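Local structure of thiamin pyrophosphokinase (Saccharomyces cerevisiae, 1IG0) at residues Lys28-Pro33 against Thr224-Leu229; Ile48-Pro53 against Ile310-Leu315; Tyr108-Lys111 against Thr115-Lys118; Arg144-Asn149 against His157-Glu162. The protein catalyses the transfer of pyrophosphate from ATP to thiamine, giving thiamine diphosphate and AMP, and is yeast's only enzyme for making this cofactor. One frame throughout, in Å; residues are numbered along the deposited sequence.

From the N terminus, the loop 28-33 is reached first, and contact 1 closes a long loop when strand 225-230 meets it nearly two hundred residues later. Contact 2 starts within that loop, at the entry to helix 52-61, and closes beyond it at 310-315, so contacts 1 and 2 cross; they touch through Ile-31 and Leu-315 and through paired strands. Contacts 3 and 4 are short closures in series, both enclosed by the two long ones. They lie at the far end of the large mixed sheet, about the edge strand 115-118, where Ile-117 packs on Ile-159. The long closures tie early and late chain together; the short ones finish the sheet's margin.

Contact 1 (Lys28-Pro33 against Thr224-Leu229); sequences KELIHP and TDLIFL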
loop_
_atom_site.group_PDB
_atom_site.type_symbol
_atom_site.label_atom_id
_atom_site.label_comp_id
_atom_site.label_asym_id
_atom_site.label_seq_id
_atom_site.Cartn_x
_atom_site.Cartn_y
_atom_site.Cartn_z
ATOM N N LYS B 28 11.942 -14.932 -12.008
ATOM C CA LYS B 28 12.260 -14.259 -13.264
ATOM C C LYS B 28 11.104 -14.273 -14.256
ATOM O O LYS B 28 10.942 -13.344 -15.047
ATOM C CB LYS B 28 13.487 -14.900 -13.914
ATOM C CG LYS B 28 14.796 -14.546 -13.238
ATOM C CD LYS B 28 15.955 -15.300 -13.861
ATOM C CE LYS B 28 17.271 -14.907 -13.216
ATOM N NZ LYS B 28 18.373 -15.816 -13.626
ATOM N N GLU B 29 10.298 -15.329 -14.207
ATOM C CA GLU B 29 9.172 -15.474 -15.120
ATOM C C GLU B 29 8.098 -14.414 -14.900
ATOM O O GLU B 29 7.245 -14.198 -15.763
ATOM C CB GLU B 29 8.577 -16.876 -14.983
ATOM C CG GLU B 29 9.633 -17.972 -15.011
ATOM C CD GLU B 29 9.044 -19.366 -15.030
ATOM O OE1 GLU B 29 8.160 -19.655 -14.195
ATOM O OE2 GLU B 29 9.478 -20.176 -15.876
ATOM N N LEU B 30 8.139 -13.753 -13.747
ATOM C CA LEU B 30 7.173 -12.704 -13.440
ATOM C C LEU B 30 7.463 -11.492 -14.316
ATOM O O LEU B 30 6.568 -10.708 -14.629
ATOM C CB LEU B 30 7.270 -12.294 -11.965
ATOM C CG LEU B 30 6.871 -13.318 -10.898
ATOM C CD1 LEU B 30 7.256 -12.796 -9.523
ATOM C CD2 LEU B 30 5.377 -13.590 -10.968
ATOM N N ILE B 31 8.725 -11.354 -14.710
ATOM C CA ILE B 31 9.168 -10.239 -15.538
ATOM C C ILE B 31 9.427 -10.658 -16.982
ATOM O O ILE B 31 9.133 -9.911 -17.914
ATOM C CB ILE B 31 10.465 -9.624 -14.973
ATOM C CG1 ILE B 31 10.235 -9.166 -13.532
ATOM C CG2 ILE B 31 10.912 -8.451 -15.839
ATOM C CD1 ILE B 31 11.501 -8.738 -12.813
ATOM N N HIS B 32 9.983 -11.851 -17.157
ATOM C CA HIS B 32 10.291 -12.368 -18.487
ATOM C C HIS B 32 9.292 -13.462 -18.868
ATOM O O HIS B 32 9.457 -14.626 -18.502
ATOM C CB HIS B 32 11.729 -12.907 -18.503
ATOM C CG HIS B 32 12.215 -13.333 -19.855
ATOM N ND1 HIS B 32 13.554 -13.381 -20.178
ATOM C CD2 HIS B 32 11.549 -13.754 -20.958
ATOM C CE1 HIS B 32 13.693 -13.809 -21.420
ATOM N NE2 HIS B 32 12.491 -14.043 -21.915
ATOM N N PRO B 33 8.238 -13.091 -19.614
ATOM C CA PRO B 33 7.188 -14.010 -20.065
ATOM C C PRO B 33 7.744 -15.232 -20.794
ATOM O O PRO B 33 8.793 -15.160 -21.435
ATOM C CB PRO B 33 6.343 -13.137 -20.989
ATOM C CG PRO B 33 6.508 -11.770 -20.406
ATOM C CD PRO B 33 7.985 -11.730 -20.117
ATOM N N THR B 224 10.620 -0.736 -5.453
ATOM C CA THR B 224 11.192 -1.596 -4.420
ATOM C C THR B 224 10.679 -3.032 -4.358
ATOM O O THR B 224 11.302 -3.879 -3.712
ATOM C CB THR B 224 10.966 -0.984 -3.027
ATOM O OG1 THR B 224 9.558 -0.831 -2.802
ATOM C CG2 THR B 224 11.639 0.374 -2.925
ATOM N N ASP B 225 9.563 -3.323 -5.017
ATOM C CA ASP B 225 9.014 -4.670 -4.939
ATOM C C ASP B 225 8.407 -5.262 -6.196
ATOM O O ASP B 225 8.137 -4.583 -7.190
ATOM C CB ASP B 225 7.915 -4.722 -3.872
ATOM C CG ASP B 225 8.389 -4.273 -2.511
ATOM O OD1 ASP B 225 8.998 -5.096 -1.798
ATOM O OD2 ASP B 225 8.151 -3.098 -2.156
ATOM N N LEU B 226 8.200 -6.568 -6.101
ATOM C CA LEU B 226 7.521 -7.362 -7.104
ATOM C C LEU B 226 6.380 -7.833 -6.210
ATOM O O LEU B 226 6.618 -8.394 -5.138
ATOM C CB LEU B 226 8.364 -8.556 -7.559
ATOM C CG LEU B 226 9.449 -8.303 -8.606
ATOM C CD1 LEU B 226 10.163 -9.610 -8.920
ATOM C CD2 LEU B 226 8.820 -7.730 -9.867
ATOM N N ILE B 227 5.148 -7.572 -6.618
ATOM C CA ILE B 227 4.003 -7.958 -5.810
ATOM C C ILE B 227 3.110 -8.853 -6.642
ATOM O O ILE B 227 2.686 -8.476 -7.734
ATOM C CB ILE B 227 3.222 -6.709 -5.355
ATOM C CG1 ILE B 227 4.177 -5.732 -4.661
ATOM C CG2 ILE B 227 2.093 -7.106 -4.412
ATOM C CD1 ILE B 227 3.572 -4.367 -4.375
ATOM N N PHE B 228 2.833 -10.044 -6.125
ATOM C CA PHE B 228 2.006 -10.999 -6.844
ATOM C C PHE B 228 1.264 -11.941 -5.907
ATOM O O PHE B 228 1.493 -11.937 -4.699
ATOM C CB PHE B 228 2.882 -11.793 -7.814
ATOM C CG PHE B 228 4.046 -12.471 -7.156
ATOM C CD1 PHE B 228 3.985 -13.819 -6.822
ATOM C CD2 PHE B 228 5.203 -11.758 -6.855
ATOM C CE1 PHE B 228 5.061 -14.449 -6.196
ATOM C CE2 PHE B 228 6.282 -12.378 -6.229
ATOM C CZ PHE B 228 6.211 -13.726 -5.900
ATOM N N LEU B 229 0.377 -12.753 -6.471
ATOM C CA LEU B 229 -0.407 -13.675 -5.665
ATOM C C LEU B 229 0.174 -15.079 -5.604
ATOM O O LEU B 229 0.676 -15.606 -6.598
ATOM C CB LEU B 229 -1.846 -13.731 -6.187
ATOM C CG LEU B 229 -2.859 -14.520 -5.352
ATOM C CD1 LEU B 229 -4.240 -13.908 -5.512
ATOM C CD2 LEU B 229 -2.857 -15.980 -5.773
#
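Leu-30 presses one methyl onto the ring of Phe-228, and this is the tight part of the contact. Its CD1 stands 3.7 Å from the centroid of the Phe-228 ring and 22° off the ring normal, a CH-pi contact over the face, displaced toward the CD2 and CE2 rim. Within that offset, CD1 of Leu-30 lies 3.5 Å from CE2 of Phe-228. The two side chains cross at about a right angle. Phe-228 has CG between its backbone N and carbonyl carbon (chi1 55°), which turns a broad apolar face to a branched aliphatic tip.

Packing is looser toward Leu-226. Here CD1 of Leu-30 is 4.4 Å from CD1 of Leu-226, and CD1 and CG1 of Ile-31 lie 4.1 and 4.2 Å from CD2 of Leu-226. The long, branched chain of Ile-31 suits this place because its CG1-CD1 arm, rather than CB, comes to the strand. Ahead of Leu-30 the chain lies on the side away from the strand; Lys-28 and Glu-29 are partly exposed there, as befits charged residues, and touch nothing on the strand. The turn is held by the carbonyl of Lys-28, which accepts from Ile-31 N (3.0 Å to Lys-28 O) and from His-32 N.

Alternation along the strand decides which residues meet the loop: Leu-226 and Phe-228 face it, and Ile-227 faces away to pack on Phe-196 of the second subunit. Strand 225-230 runs antiparallel between strands 216-221 and 304-310. Leu-30 and Leu-226 both rest on Cys-219 of the former, while Ile-31 also packs on Ile-58 of helix 52-61.

Contact 2 (Ile48-Pro53 against Ile310-Leu315); sequences IDIPRP and IFVDKL
The backbone bond from Lys-314 N to Phe-311 O, 2.8 Å long, closes the turn that presents Val-312 and Asp-313 to Pro-51. A second bond, from Leu-315 N to Val-312 O, is weak, so this short helical turn is only weakly bonded.

Pro-51 is the centre of the contact, its ring facing the turn from the N-cap position of helix 52-61. Proline suits the start of a helix, where its lack of an N-H costs no helical bond, and its rigid ring gives a firm apolar surface. Val-312 turns CG1 toward that ring, with CG1 anti to its own backbone N (chi1 -179°); the modelled approach to CD of Pro-51 is too short to be trusted. The same CG1 of Val-312 lies 3.6 Å from CG of Pro-51. Ile-50 adds a looser touch, CG1 to CG1 of Val-312 at 4.4 Å. On the exposed rim the carboxylate of Asp-313 reaches across the ring at about a right angle, with OD1 3.2 Å from CG of Pro-51 and 3.9 Å from its CB. An acid suits this exposed place, where its carboxylate can probably stay hydrated.

Beneath these groups, Val-312 also rests on Leu-54 of helix 52-61, and Leu-315 packs between that helix and helix 241-247. Ile-50 and Leu-315 meet Met-221 of strand 216-221, so the contact joins the start of one helix to the turn that follows strand 304-310.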
loop_
_atom_site.group_PDB
_atom_site.type_symbol
_atom_site.label_atom_id
_atom_site.label_comp_id
_atom_site.label_asym_id
_atom_site.label_seq_id
_atom_site.Cartn_x
_atom_site.Cartn_y
_atom_site.Cartn_z
ATOM N N ILE B 48 6.291 7.549 -13.730
ATOM C CA ILE B 48 7.187 6.428 -13.986
ATOM C C ILE B 48 8.567 6.785 -13.439
ATOM O O ILE B 48 9.074 7.880 -13.689
ATOM C CB ILE B 48 7.288 6.135 -15.497
ATOM C CG1 ILE B 48 5.898 5.807 -16.053
ATOM C CG2 ILE B 48 8.244 4.978 -15.744
ATOM C CD1 ILE B 48 5.864 5.600 -17.555
ATOM N N ASP B 49 9.170 5.868 -12.689
ATOM C CA ASP B 49 10.483 6.113 -12.102
ATOM C C ASP B 49 11.479 4.992 -12.372
ATOM O O ASP B 49 12.659 5.105 -12.038
ATOM C CB ASP B 49 10.349 6.315 -10.591
ATOM C CG ASP B 49 9.681 5.141 -9.904
ATOM O OD1 ASP B 49 10.137 3.996 -10.105
ATOM O OD2 ASP B 49 8.701 5.366 -9.159
ATOM N N ILE B 50 11.002 3.909 -12.974
ATOM C CA ILE B 50 11.849 2.764 -13.284
ATOM C C ILE B 50 13.052 3.174 -14.134
ATOM O O ILE B 50 12.948 4.055 -14.987
ATOM C CB ILE B 50 11.049 1.685 -14.050
ATOM C CG1 ILE B 50 11.897 0.425 -14.229
ATOM C CG2 ILE B 50 10.622 2.224 -15.411
ATOM C CD1 ILE B 50 11.169 -0.714 -14.930
ATOM N N PRO B 51 14.219 2.554 -13.894
ATOM C CA PRO B 51 15.419 2.881 -14.668
ATOM C C PRO B 51 15.182 2.621 -16.153
ATOM O O PRO B 51 14.491 1.671 -16.520
ATOM C CB PRO B 51 16.470 1.950 -14.074
ATOM C CG PRO B 51 16.054 1.876 -12.640
ATOM C CD PRO B 51 14.557 1.693 -12.749
ATOM N N ARG B 52 15.760 3.466 -17.001
ATOM C CA ARG B 52 15.592 3.337 -18.443
ATOM C C ARG B 52 16.052 2.017 -19.047
ATOM O O ARG B 52 15.310 1.383 -19.795
ATOM C CB ARG B 52 16.283 4.498 -19.159
ATOM C CG ARG B 52 15.465 5.765 -19.138
ATOM C CD ARG B 52 16.133 6.898 -19.878
ATOM N NE ARG B 52 15.160 7.948 -20.145
ATOM C CZ ARG B 52 14.172 7.824 -21.023
ATOM N NH1 ARG B 52 14.041 6.698 -21.714
ATOM N NH2 ARG B 52 13.317 8.819 -21.210
ATOM N N PRO B 53 17.288 1.591 -18.746
ATOM C CA PRO B 53 17.775 0.326 -19.303
ATOM C C PRO B 53 16.802 -0.820 -19.021
ATOM O O PRO B 53 16.549 -1.664 -19.880
ATOM C CB PRO B 53 19.112 0.138 -18.596
ATOM C CG PRO B 53 19.578 1.546 -18.396
ATOM C CD PRO B 53 18.321 2.222 -17.906
ATOM N N ILE B 310 13.117 -6.090 -4.492
ATOM C CA ILE B 310 14.042 -6.191 -5.608
ATOM C C ILE B 310 14.980 -4.998 -5.643
ATOM O O ILE B 310 14.659 -3.917 -5.146
ATOM C CB ILE B 310 13.303 -6.250 -6.962
ATOM C CG1 ILE B 310 12.364 -5.048 -7.092
ATOM C CG2 ILE B 310 12.542 -7.556 -7.083
ATOM C CD1 ILE B 310 11.675 -4.941 -8.437
ATOM N N PHE B 311 16.150 -5.217 -6.224
ATOM C CA PHE B 311 17.149 -4.174 -6.379
ATOM C C PHE B 311 17.094 -3.874 -7.871
ATOM O O PHE B 311 17.864 -4.411 -8.666
ATOM C CB PHE B 311 18.514 -4.708 -5.947
ATOM C CG PHE B 311 18.544 -5.185 -4.517
ATOM C CD1 PHE B 311 19.251 -6.327 -4.165
ATOM C CD2 PHE B 311 17.846 -4.500 -3.526
ATOM C CE1 PHE B 311 19.261 -6.783 -2.847
ATOM C CE2 PHE B 311 17.850 -4.946 -2.204
ATOM C CZ PHE B 311 18.558 -6.089 -1.866
ATOM N N VAL B 312 16.137 -3.023 -8.228
ATOM C CA VAL B 312 15.864 -2.630 -9.603
ATOM C C VAL B 312 17.049 -2.394 -10.535
ATOM O O VAL B 312 17.029 -2.841 -11.682
ATOM C CB VAL B 312 14.959 -1.380 -9.631
ATOM C CG1 VAL B 312 14.656 -0.989 -11.061
ATOM C CG2 VAL B 312 13.666 -1.663 -8.880
ATOM N N ASP B 313 18.078 -1.701 -10.059
ATOM C CA ASP B 313 19.236 -1.411 -10.900
ATOM C C ASP B 313 20.103 -2.630 -11.217
ATOM O O ASP B 313 21.053 -2.535 -11.994
ATOM C CB ASP B 313 20.097 -0.327 -10.249
ATOM C CG ASP B 313 19.323 0.951 -9.984
ATOM O OD1 ASP B 313 18.713 1.491 -10.932
ATOM O OD2 ASP B 313 19.326 1.420 -8.826
ATOM N N LYS B 314 19.769 -3.773 -10.625
ATOM C CA LYS B 314 20.523 -5.009 -10.838
ATOM C C LYS B 314 19.817 -6.000 -11.764
ATOM O O LYS B 314 20.448 -6.884 -12.344
ATOM C CB LYS B 314 20.790 -5.692 -9.493
ATOM C CG LYS B 314 22.004 -5.169 -8.743
ATOM C CD LYS B 314 21.984 -3.659 -8.571
ATOM C CE LYS B 314 23.247 -3.196 -7.869
ATOM N NZ LYS B 314 24.454 -3.793 -8.509
ATOM N N LEU B 315 18.506 -5.838 -11.895
ATOM C CA LEU B 315 17.670 -6.710 -12.716
ATOM C C LEU B 315 18.094 -6.932 -14.170
ATOM O O LEU B 315 18.219 -8.072 -14.618
ATOM C CB LEU B 315 16.234 -6.183 -12.691
ATOM C CG LEU B 315 15.160 -6.947 -11.911
ATOM C CD1 LEU B 315 15.768 -7.728 -10.760
ATOM C CD2 LEU B 315 14.125 -5.953 -11.413
#

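Contact 3 (Tyr108-Lys111 against Thr115-Lys118); sequences YYRK and TIIK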
loop_
_atom_site.group_PDB
_atom_site.type_symbol
_atom_site.label_atom_id
_atom_site.label_comp_id
_atom_site.label_asym_id
_atom_site.label_seq_id
_atom_site.Cartn_x
_atom_site.Cartn_y
_atom_site.Cartn_z
ATOM N N TYR B 108 -0.614 13.799 -29.907
ATOM C CA TYR B 108 0.609 13.085 -30.262
ATOM C C TYR B 108 0.385 11.598 -30.526
ATOM O O TYR B 108 0.831 11.067 -31.543
ATOM C CB TYR B 108 1.655 13.236 -29.156
ATOM C CG TYR B 108 2.923 12.459 -29.429
ATOM C CD1 TYR B 108 3.851 12.905 -30.369
ATOM C CD2 TYR B 108 3.181 11.257 -28.770
ATOM C CE1 TYR B 108 5.004 12.175 -30.649
ATOM C CE2 TYR B 108 4.329 10.516 -29.043
ATOM C CZ TYR B 108 5.237 10.981 -29.982
ATOM O OH TYR B 108 6.373 10.253 -30.250
ATOM N N TYR B 109 -0.299 10.927 -29.608
ATOM C CA TYR B 109 -0.550 9.499 -29.755
ATOM C C TYR B 109 -1.602 9.180 -30.802
ATOM O O TYR B 109 -1.542 8.131 -31.447
ATOM C CB TYR B 109 -0.930 8.890 -28.405
ATOM C CG TYR B 109 0.262 8.733 -27.489
ATOM C CD1 TYR B 109 0.225 9.180 -26.170
ATOM C CD2 TYR B 109 1.442 8.154 -27.955
ATOM C CE1 TYR B 109 1.336 9.058 -25.337
ATOM C CE2 TYR B 109 2.555 8.025 -27.134
ATOM C CZ TYR B 109 2.498 8.480 -25.827
ATOM O OH TYR B 109 3.605 8.369 -25.020
ATOM N N ARG B 110 -2.563 10.077 -30.984
ATOM C CA ARG B 110 -3.586 9.837 -31.988
ATOM C C ARG B 110 -2.933 9.929 -33.359
ATOM O O ARG B 110 -3.177 9.097 -34.232
ATOM C CB ARG B 110 -4.711 10.866 -31.901
ATOM C CG ARG B 110 -5.957 10.392 -32.624
ATOM C CD ARG B 110 -7.005 11.470 -32.811
ATOM N NE ARG B 110 -8.291 10.881 -33.184
ATOM C CZ ARG B 110 -8.452 9.983 -34.154
ATOM N NH1 ARG B 110 -7.409 9.564 -34.860
ATOM N NH2 ARG B 110 -9.655 9.492 -34.413
ATOM N N LYS B 111 -2.098 10.949 -33.537
ATOM C CA LYS B 111 -1.405 11.157 -34.801
ATOM C C LYS B 111 -0.541 9.941 -35.120
ATOM O O LYS B 111 -0.421 9.542 -36.277
ATOM C CB LYS B 111 -0.520 12.405 -34.727
ATOM C CG LYS B 111 -0.538 13.252 -35.993
ATOM C CD LYS B 111 0.784 13.981 -36.210
ATOM C CE LYS B 111 1.158 14.884 -35.041
ATOM N NZ LYS B 111 0.227 16.033 -34.881
ATOM N N THR B 115 -4.299 3.167 -30.752
ATOM C CA THR B 115 -5.730 2.918 -30.642
ATOM C C THR B 115 -6.217 3.471 -29.309
ATOM O O THR B 115 -5.963 2.892 -28.254
ATOM C CB THR B 115 -6.054 1.415 -30.717
ATOM O OG1 THR B 115 -5.603 0.892 -31.974
ATOM C CG2 THR B 115 -7.556 1.185 -30.588
ATOM N N ILE B 116 -6.909 4.604 -29.369
ATOM C CA ILE B 116 -7.426 5.252 -28.171
ATOM C C ILE B 116 -8.908 4.949 -28.008
ATOM O O ILE B 116 -9.708 5.212 -28.906
ATOM C CB ILE B 116 -7.207 6.776 -28.243
ATOM C CG1 ILE B 116 -5.719 7.070 -28.459
ATOM C CG2 ILE B 116 -7.692 7.433 -26.959
ATOM C CD1 ILE B 116 -5.388 8.536 -28.641
ATOM N N ILE B 117 -9.266 4.393 -26.854
ATOM C CA ILE B 117 -10.648 4.025 -26.566
ATOM C C ILE B 117 -11.195 4.776 -25.359
ATOM O O ILE B 117 -10.615 4.740 -24.274
ATOM C CB ILE B 117 -10.766 2.508 -26.292
ATOM C CG1 ILE B 117 -10.232 1.721 -27.492
ATOM C CG2 ILE B 117 -12.216 2.140 -26.010
ATOM C CD1 ILE B 117 -10.128 0.235 -27.248
ATOM N N LYS B 118 -12.323 5.448 -25.559
ATOM C CA LYS B 118 -12.960 6.209 -24.494
ATOM C C LYS B 118 -14.069 5.397 -23.827
ATOM O O LYS B 118 -14.887 4.770 -24.500
ATOM C CB LYS B 118 -13.525 7.520 -25.058
ATOM C CG LYS B 118 -14.198 8.432 -24.035
ATOM C CD LYS B 118 -14.437 9.816 -24.632
ATOM C CE LYS B 118 -15.150 10.749 -23.664
ATOM N NZ LYS B 118 -16.568 10.357 -23.451
#
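Ile-116 reaches from the strand to the helix with a single methyl. At CB the chain forks: CG2 lies anti to the backbone N, while CG1 is anti to the carbonyl carbon (chi1 -56°) and takes the branch that heads for the helix. CB and CG1 themselves stay short of the helix. A fully extended chi2 of 176° then carries CD1 onto the backbone between Tyr-109 and Arg-110. There CD1 of Ile-116 lies 4.0 Å from N of Arg-110, 4.1 Å from CB of Arg-110 and 4.5 Å from CB of Tyr-109, so the tip settles on the helix backbone and the bases of two side chains.

Isoleucine suits a strand through its beta branching, and its long arm spans the gap to the helix. Tyr-109 starts toward the strand, but its ring leads away to the buried side, whereas Arg-110 keeps its long chain at the exposed rim.

Helix 103-111 and strand 115-118 are the last two elements of a beta-alpha-beta crossover from strand 93-96, beside which strand 115-118 runs parallel as the sheet's edge in this chain. Ile-116 and Tyr-109 both pack on Ile-94 of that strand, and Tyr-109 also on Leu-75 of helix 71-78.

Contact 4 (Arg144-Asn149 against His157-Glu162); sequences RSLISN and HGIELE
Ile-147 and His-157 bring their backbones close, CA of one 5.4 Å from CA of the other, while CA of Leu-146 and CA of Gly-158 are 6.8 Å apart. The first segment carries the last part of helix 141-148, where Ser-145 O accepts from both Ser-148 N and Asn-149 N, the latter 2.7 Å from it. The second has no regular structure and passes through two positive phi values in succession, 57° at His-157 and 76° at Gly-158. Glycine adopts such a conformation easily, and with no side chain it leaves room for the isobutyl group of Leu-146 beside it.

That group extends with CG anti to its backbone N (chi1 179°) and lies over the turning backbone: CG of Leu-146 is 3.5 Å from O of His-157, and its CD2 is 4.3 Å from CG1 of Ile-159. Ile-147 offers its short branch, CG2, which is 4.2 Å from CB of His-157 as the two side chains cross obliquely. Ile-159, buried, turns its CD1 end toward the same CG2, so Ile-159 touches Leu-146 through CG1 and Ile-147 through CD1.

Polar groups meet through one water. It donates to O of Ile-147 over 3.1 Å and lies in the plane of the imidazole at its edge, 2.6 Å from ND1 of His-157. The amide of Asn-152 takes up O of Leu-146.

Direct contact between the segments is therefore largely apolar and modest, while the water satisfies the carbonyl of Ile-147 and probably helps to fix the rotation of the imidazole, an economical join for a surface loop.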
loop_
_atom_site.group_PDB
_atom_site.type_symbol
_atom_site.label_atom_id
_atom_site.label_comp_id
_atom_site.label_asym_id
_atom_site.label_seq_id
_atom_site.Cartn_x
_atom_site.Cartn_y
_atom_site.Cartn_z
ATOM N N ARG B 144 -10.873 -7.708 -32.348
ATOM C CA ARG B 144 -9.749 -7.285 -33.170
ATOM C C ARG B 144 -10.244 -6.815 -34.532
ATOM O O ARG B 144 -9.744 -5.833 -35.081
ATOM C CB ARG B 144 -8.759 -8.440 -33.338
ATOM C CG ARG B 144 -8.044 -8.823 -32.052
ATOM C CD ARG B 144 -7.125 -7.705 -31.594
ATOM N NE ARG B 144 -5.920 -7.630 -32.413
ATOM C CZ ARG B 144 -4.951 -8.540 -32.393
ATOM N NH1 ARG B 144 -5.047 -9.594 -31.593
ATOM N NH2 ARG B 144 -3.887 -8.398 -33.170
ATOM N N SER B 145 -11.231 -7.520 -35.075
ATOM C CA SER B 145 -11.800 -7.162 -36.368
ATOM C C SER B 145 -12.518 -5.819 -36.265
ATOM O O SER B 145 -12.419 -4.974 -37.157
ATOM C CB SER B 145 -12.788 -8.237 -36.827
ATOM O OG SER B 145 -13.429 -7.851 -38.030
ATOM N N LEU B 146 -13.241 -5.632 -35.166
ATOM C CA LEU B 146 -13.982 -4.398 -34.935
ATOM C C LEU B 146 -13.074 -3.175 -34.998
ATOM O O LEU B 146 -13.399 -2.182 -35.648
ATOM C CB LEU B 146 -14.672 -4.449 -33.568
ATOM C CG LEU B 146 -15.487 -3.222 -33.150
ATOM C CD1 LEU B 146 -16.647 -3.023 -34.111
ATOM C CD2 LEU B 146 -15.999 -3.407 -31.730
ATOM N N ILE B 147 -11.933 -3.253 -34.325
ATOM C CA ILE B 147 -10.994 -2.139 -34.287
ATOM C C ILE B 147 -10.035 -2.088 -35.478
ATOM O O ILE B 147 -9.313 -1.105 -35.653
ATOM C CB ILE B 147 -10.157 -2.172 -32.985
ATOM C CG1 ILE B 147 -9.262 -3.413 -32.967
ATOM C CG2 ILE B 147 -11.082 -2.185 -31.773
ATOM C CD1 ILE B 147 -8.397 -3.532 -31.721
ATOM N N SER B 148 -10.031 -3.134 -36.300
ATOM C CA SER B 148 -9.133 -3.180 -37.451
ATOM C C SER B 148 -9.824 -2.948 -38.791
ATOM O O SER B 148 -9.254 -2.319 -39.684
ATOM C CB SER B 148 -8.398 -4.521 -37.497
ATOM O OG SER B 148 -9.289 -5.584 -37.787
ATOM N N ASN B 149 -11.042 -3.461 -38.938
ATOM C CA ASN B 149 -11.783 -3.298 -40.185
ATOM C C ASN B 149 -11.807 -1.830 -40.596
ATOM O O ASN B 149 -12.077 -0.949 -39.779
ATOM C CB ASN B 149 -13.215 -3.807 -40.035
ATOM C CG ASN B 149 -13.971 -3.801 -41.348
ATOM O OD1 ASN B 149 -13.758 -4.656 -42.208
ATOM N ND2 ASN B 149 -14.849 -2.822 -41.516
ATOM N N HIS B 157 -13.992 3.662 -32.395
ATOM C CA HIS B 157 -13.740 2.337 -32.948
ATOM C C HIS B 157 -14.928 1.383 -32.833
ATOM O O HIS B 157 -14.752 0.167 -32.763
ATOM C CB HIS B 157 -12.509 1.731 -32.270
ATOM C CG HIS B 157 -11.259 2.531 -32.478
ATOM N ND1 HIS B 157 -10.591 2.567 -33.682
ATOM C CD2 HIS B 157 -10.574 3.346 -31.643
ATOM C CE1 HIS B 157 -9.547 3.371 -33.581
ATOM N NE2 HIS B 157 -9.514 3.856 -32.354
ATOM N N GLY B 158 -16.136 1.943 -32.820
ATOM C CA GLY B 158 -17.334 1.126 -32.734
ATOM C C GLY B 158 -17.627 0.562 -31.359
ATOM O O GLY B 158 -18.466 -0.326 -31.211
ATOM N N ILE B 159 -16.937 1.073 -30.346
ATOM C CA ILE B 159 -17.132 0.607 -28.977
ATOM C C ILE B 159 -18.077 1.552 -28.241
ATOM O O ILE B 159 -17.847 2.761 -28.203
ATOM C CB ILE B 159 -15.786 0.542 -28.227
ATOM C CG1 ILE B 159 -14.821 -0.370 -28.989
ATOM C CG2 ILE B 159 -15.994 0.025 -26.810
ATOM C CD1 ILE B 159 -13.404 -0.358 -28.456
ATOM N N GLU B 160 -19.140 0.999 -27.661
ATOM C CA GLU B 160 -20.116 1.800 -26.930
ATOM C C GLU B 160 -19.393 2.633 -25.870
ATOM O O GLU B 160 -18.672 2.099 -25.028
ATOM C CB GLU B 160 -21.169 0.886 -26.295
ATOM C CG GLU B 160 -22.384 1.623 -25.756
ATOM C CD GLU B 160 -22.175 2.130 -24.347
ATOM O OE1 GLU B 160 -22.689 3.221 -24.021
ATOM O OE2 GLU B 160 -21.509 1.428 -23.559
ATOM N N LEU B 161 -19.599 3.946 -25.928
ATOM C CA LEU B 161 -18.950 4.904 -25.035
ATOM C C LEU B 161 -19.011 4.728 -23.518
ATOM O O LEU B 161 -18.008 4.944 -22.840
ATOM C CB LEU B 161 -19.418 6.320 -25.384
ATOM C CG LEU B 161 -18.772 6.929 -26.631
ATOM C CD1 LEU B 161 -19.433 8.257 -26.964
ATOM C CD2 LEU B 161 -17.281 7.118 -26.380
ATOM N N GLU B 162 -20.161 4.345 -22.975
ATOM C CA GLU B 162 -20.261 4.196 -21.527
ATOM C C GLU B 162 -19.519 3.000 -20.940
ATOM O O GLU B 162 -18.645 3.163 -20.088
ATOM C CB GLU B 162 -21.725 4.121 -21.087
ATOM C CG GLU B 162 -21.895 4.155 -19.571
ATOM C CD GLU B 162 -23.327 3.924 -19.125
ATOM O OE1 GLU B 162 -24.243 4.506 -19.741
ATOM O OE2 GLU B 162 -23.531 3.170 -18.151
HETATM O O HOH W 1 -11.331 1.283 -35.823
#